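Local coordinates for integrase (Enterobacteria phage lambda, PDB 1AE9), which integrates phage DNA into the host genome by site-specific recombination and, with excisionase, excises the prophage, acting here through its catalytic domain, at residues L29-G34 with D73-S78; L23-E28 with E88-E93. One frame throughout, in Å; residues are numbered along the deposited sequence.

Contact 1. Residues L29-G34 with D73-S78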
loop_
_atom_site.group_PDB
_atom_site.type_symbol
_atom_site.label_atom_id
_atom_site.label_comp_id
_atom_site.label_asym_id
_atom_site.label_seq_id
_atom_site.Cartn_x
_atom_site.Cartn_y
_atom_site.Cartn_z
ATOM N N LEU A 29 2.724 -17.164 13.482
ATOM C CA LEU A 29 1.559 -16.527 14.080
ATOM C C LEU A 29 0.328 -16.640 13.170
ATOM O O LEU A 29 -0.790 -16.824 13.643
ATOM C CB LEU A 29 1.878 -15.067 14.417
ATOM C CG LEU A 29 1.189 -14.468 15.646
ATOM C CD1 LEU A 29 1.618 -15.218 16.910
ATOM C CD2 LEU A 29 1.547 -12.988 15.766
ATOM N N ALA A 30 0.536 -16.575 11.861
ATOM C CA ALA A 30 -0.559 -16.685 10.908
ATOM C C ALA A 30 -1.202 -18.073 10.951
ATOM O O ALA A 30 -2.429 -18.195 10.885
ATOM C CB ALA A 30 -0.058 -16.395 9.503
ATOM N N VAL A 31 -0.374 -19.110 11.049
ATOM C CA VAL A 31 -0.874 -20.485 11.084
ATOM C C VAL A 31 -1.492 -20.870 12.429
ATOM O O VAL A 31 -2.546 -21.490 12.465
ATOM C CB VAL A 31 0.229 -21.522 10.677
ATOM C CG1 VAL A 31 -0.301 -22.959 10.799
ATOM C CG2 VAL A 31 0.684 -21.267 9.233
ATOM N N VAL A 32 -0.873 -20.473 13.533
ATOM C CA VAL A 32 -1.412 -20.831 14.837
ATOM C C VAL A 32 -2.636 -20.010 15.288
ATOM O O VAL A 32 -3.427 -20.481 16.109
ATOM C CB VAL A 32 -0.294 -20.868 15.926
ATOM C CG1 VAL A 32 0.067 -19.475 16.404
ATOM C CG2 VAL A 32 -0.711 -21.754 17.087
ATOM N N THR A 33 -2.803 -18.790 14.773
ATOM C CA THR A 33 -3.967 -17.979 15.153
ATOM C C THR A 33 -5.039 -17.971 14.064
ATOM O O THR A 33 -6.194 -17.636 14.330
ATOM C CB THR A 33 -3.614 -16.492 15.476
ATOM O OG1 THR A 33 -3.256 -15.803 14.270
ATOM C CG2 THR A 33 -2.477 -16.391 16.487
ATOM N N GLY A 34 -4.647 -18.305 12.834
ATOM C CA GLY A 34 -5.581 -18.312 11.719
ATOM C C GLY A 34 -6.139 -16.945 11.322
ATOM O O GLY A 34 -7.092 -16.869 10.534
ATOM N N ASP A 73 0.060 -28.833 15.966
ATOM C CA ASP A 73 0.834 -30.062 16.044
ATOM C C ASP A 73 1.581 -30.469 14.784
ATOM O O ASP A 73 2.775 -30.763 14.850
ATOM C CB ASP A 73 -0.059 -31.200 16.526
ATOM C CG ASP A 73 -0.616 -30.951 17.913
ATOM O OD1 ASP A 73 0.052 -30.267 18.724
ATOM O OD2 ASP A 73 -1.732 -31.434 18.186
ATOM N N ALA A 74 0.913 -30.415 13.637
ATOM C CA ALA A 74 1.520 -30.809 12.367
ATOM C C ALA A 74 2.846 -30.129 12.019
ATOM O O ALA A 74 3.686 -30.711 11.325
ATOM C CB ALA A 74 0.520 -30.626 11.229
ATOM N N LEU A 75 3.042 -28.912 12.515
ATOM C CA LEU A 75 4.256 -28.157 12.226
ATOM C C LEU A 75 5.082 -27.835 13.462
ATOM O O LEU A 75 6.140 -27.215 13.360
ATOM C CB LEU A 75 3.901 -26.868 11.482
ATOM C CG LEU A 75 3.320 -27.067 10.082
ATOM C CD1 LEU A 75 2.758 -25.758 9.563
ATOM C CD2 LEU A 75 4.397 -27.602 9.152
ATOM N N GLY A 76 4.611 -28.279 14.624
ATOM C CA GLY A 76 5.327 -28.019 15.858
ATOM C C GLY A 76 5.333 -26.543 16.228
ATOM O O GLY A 76 6.336 -26.028 16.729
ATOM N N ILE A 77 4.217 -25.864 15.981
ATOM C CA ILE A 77 4.106 -24.444 16.299
ATOM C C ILE A 77 3.364 -24.245 17.610
ATOM O O ILE A 77 2.234 -24.705 17.770
ATOM C CB ILE A 77 3.371 -23.661 15.190
ATOM C CG1 ILE A 77 4.166 -23.722 13.886
ATOM C CG2 ILE A 77 3.188 -22.207 15.614
ATOM C CD1 ILE A 77 3.410 -23.204 12.678
ATOM N N SER A 78 4.023 -23.601 18.564
ATOM C CA SER A 78 3.406 -23.319 19.846
ATOM C C SER A 78 3.151 -21.825 19.880
ATOM O O SER A 78 4.080 -21.039 19.712
ATOM C CB SER A 78 4.346 -23.707 20.982
ATOM O OG SER A 78 3.883 -23.199 22.227
#

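Contact 2. Residues L23-E28 with E88-E93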
loop_
_atom_site.group_PDB
_atom_site.type_symbol
_atom_site.label_atom_id
_atom_site.label_comp_id
_atom_site.label_asym_id
_atom_site.label_seq_id
_atom_site.Cartn_x
_atom_site.Cartn_y
_atom_site.Cartn_z
ATOM N N LEU A 23 9.792 -12.358 9.537
ATOM C CA LEU A 23 9.059 -13.172 8.569
ATOM C C LEU A 23 8.640 -14.535 9.116
ATOM O O LEU A 23 7.459 -14.879 9.071
ATOM C CB LEU A 23 9.835 -13.333 7.247
ATOM C CG LEU A 23 9.070 -14.090 6.141
ATOM C CD1 LEU A 23 7.697 -13.449 5.881
ATOM C CD2 LEU A 23 9.880 -14.132 4.867
ATOM N N ARG A 24 9.594 -15.306 9.632
ATOM C CA ARG A 24 9.287 -16.623 10.187
ATOM C C ARG A 24 8.273 -16.527 11.323
ATOM O O ARG A 24 7.370 -17.365 11.432
ATOM C CB ARG A 24 10.562 -17.316 10.679
ATOM C CG ARG A 24 11.409 -17.892 9.552
ATOM C CD ARG A 24 12.638 -18.607 10.082
ATOM N NE ARG A 24 13.321 -19.369 9.037
ATOM C CZ ARG A 24 14.616 -19.686 9.050
ATOM N NH1 ARG A 24 15.395 -19.307 10.053
ATOM N NH2 ARG A 24 15.134 -20.397 8.058
ATOM N N LEU A 25 8.408 -15.499 12.158
ATOM C CA LEU A 25 7.503 -15.303 13.284
ATOM C C LEU A 25 6.094 -14.942 12.812
ATOM O O LEU A 25 5.106 -15.431 13.365
ATOM C CB LEU A 25 8.068 -14.247 14.236
ATOM C CG LEU A 25 9.385 -14.690 14.890
ATOM C CD1 LEU A 25 10.062 -13.518 15.596
ATOM C CD2 LEU A 25 9.124 -15.834 15.866
ATOM N N ALA A 26 5.998 -14.113 11.776
ATOM C CA ALA A 26 4.693 -13.745 11.237
ATOM C C ALA A 26 4.038 -14.991 10.623
ATOM O O ALA A 26 2.823 -15.183 10.751
ATOM C CB ALA A 26 4.833 -12.649 10.198
ATOM N N MET A 27 4.845 -15.840 9.978
ATOM C CA MET A 27 4.344 -17.083 9.368
ATOM C C MET A 27 3.758 -17.999 10.442
ATOM O O MET A 27 2.642 -18.515 10.297
ATOM C CB MET A 27 5.454 -17.823 8.605
ATOM C CG MET A 27 5.791 -17.217 7.243
ATOM S SD MET A 27 7.231 -17.950 6.446
ATOM C CE MET A 27 6.580 -19.629 6.110
ATOM N N GLU A 28 4.498 -18.175 11.532
ATOM C CA GLU A 28 4.037 -19.019 12.625
ATOM C C GLU A 28 2.754 -18.471 13.243
ATOM O O GLU A 28 1.794 -19.216 13.467
ATOM C CB GLU A 28 5.112 -19.135 13.695
ATOM C CG GLU A 28 6.307 -19.951 13.267
ATOM C CD GLU A 28 7.382 -20.029 14.335
ATOM O OE1 GLU A 28 7.295 -19.299 15.345
ATOM O OE2 GLU A 28 8.332 -20.817 14.156
ATOM N N GLU A 88 10.931 -11.301 22.629
ATOM C CA GLU A 88 12.383 -11.278 22.801
ATOM C C GLU A 88 13.177 -10.781 21.589
ATOM O O GLU A 88 14.134 -10.016 21.739
ATOM C CB GLU A 88 12.875 -12.682 23.194
ATOM C CG GLU A 88 12.176 -13.279 24.434
ATOM C CD GLU A 88 12.507 -14.759 24.688
ATOM O OE1 GLU A 88 13.018 -15.447 23.767
ATOM O OE2 GLU A 88 12.243 -15.232 25.817
ATOM N N ILE A 89 12.755 -11.189 20.394
ATOM C CA ILE A 89 13.447 -10.841 19.152
ATOM C C ILE A 89 13.006 -9.559 18.451
ATOM O O ILE A 89 13.832 -8.848 17.886
ATOM C CB ILE A 89 13.354 -12.003 18.125
ATOM C CG1 ILE A 89 13.774 -13.324 18.782
ATOM C CG2 ILE A 89 14.212 -11.703 16.895
ATOM C CD1 ILE A 89 15.154 -13.282 19.417
ATOM N N LEU A 90 11.700 -9.312 18.419
ATOM C CA LEU A 90 11.164 -8.126 17.755
ATOM C C LEU A 90 10.993 -6.986 18.767
ATOM O O LEU A 90 11.486 -5.880 18.556
ATOM C CB LEU A 90 9.853 -8.480 17.024
ATOM C CG LEU A 90 9.959 -9.718 16.098
ATOM C CD1 LEU A 90 8.602 -10.089 15.472
ATOM C CD2 LEU A 90 10.999 -9.483 15.010
ATOM N N GLY A 91 10.302 -7.272 19.866
ATOM C CA GLY A 91 10.122 -6.299 20.934
ATOM C C GLY A 91 9.504 -4.958 20.608
ATOM O O GLY A 91 9.970 -3.924 21.085
ATOM N N GLY A 92 8.441 -4.966 19.820
ATOM C CA GLY A 92 7.781 -3.722 19.481
ATOM C C GLY A 92 6.493 -3.601 20.262
ATOM O O GLY A 92 6.188 -4.463 21.095
ATOM N N GLU A 93 5.762 -2.514 20.038
ATOM C CA GLU A 93 4.478 -2.313 20.697
ATOM C C GLU A 93 3.513 -3.308 20.043
ATOM O O GLU A 93 2.584 -3.809 20.680
ATOM C CB GLU A 93 3.998 -0.875 20.503
#

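Contact 1. Residues L29-G34 with D73-S78
Ile77 meets Val31 and Val32 at the C-terminal end of helix 21-33 with both branches of its side chain. The close packing is at Val32: CG2 of Ile77 lies 3.7 Å from Val32 CB, and the two side chains approach at a slant. With CG1 of Ile77 beside its own backbone N (chi1 -63°), the longer branch diverges from CG2 and brings CD1 to 4.1 Å from Val31 CB, crossing that valine at about a right angle. Gly76 and Ile77 both face Ile72 in a G1 beta bulge of the 71-72/77-78 hairpin, which packs on this helix in the catalytic domain of a tyrosine recombinase. Ile72 also touches Val31, Val32 and Ile77, and Tyr9 of helix 6-15 covers Val31, Leu75 and Ile77. Packing slackens toward the turn, where Leu75 CD1 stands 4.3 Å from Val31 CG1 and the chain leads on to partly exposed Ala74 and exposed Asp73. Behind the apolar face the last helical turn is tied by Thr33: its OG1 donates a hydrogen bond to Leu29 O at 2.7 Å, tilted 30° from the carbonyl plane, while Thr33 N reaches the same oxygen from the opposite face.

Contact 2. Residues L23-E28 with E88-E93
Leu25 and Leu90 point their branched ends at each other, tip to tip, where two helices of the tyrosine recombinase catalytic domain, 21-33 and 79-90, come together. The joint is apolar and small, about 104 Å² in all; the CA atoms of Leu25 and Leu90 stand 9.2 Å apart, and the side chains bridge the distance. On the Leu25 side one methyl, CD1, does the touching. It rests on the end of Leu90, 3.8 Å from CG and 4.2 Å from CD2. Both leucines carry CG anti to the carbonyl carbon (chi1 -64° for Leu25, -51° for Leu90), which directs each chain out from its helix toward the other. Ile89 borders the pair from the solvent side. Its CB lies 4.4 Å from Leu25 CD1, but the end of its side chain leads away. Cys21 and Trp22, at the start of helix 21-33, also pack on Leu90, while Lys85 and Cys86 touch Leu25; both leucines are buried. Gly91, with positive phi, is the first residue to leave the helical conformation, and the chain turns off there. On the Leu25 helix the polar residues look elsewhere: Arg24 forms a salt bridge with Glu17, and buried Glu28 is held by Lys85, Thr82 and Tyr13, with OE1 taking the first two and OE2 the tyrosine hydroxyl. The closest approach between the segments is methyl to methyl, Leu25 CD1 to Leu90 CD1 at 3.7 Å.

Helix 21-33 serves both contacts, its last turn in contact 1 and its first half in contact 2; the centres of the two contacts are about 14 Å apart. The partners are also continuous, since strand 77-78 leads straight into helix 79-90, whose far end supplies Leu90. Along the chain, contact 1 is enclosed by contact 2. The two contacts meet where Ile77 CG2 lies 3.9 Å from Glu28 O. Contact 1 is near the predicted active site: the side chain of Val31 is about 8 Å from that of Arg135 and about 11 Å from that of His132, and Gly34 O accepts a hydrogen bond from Arg135 NH1. Contact 2 is remote from these residues.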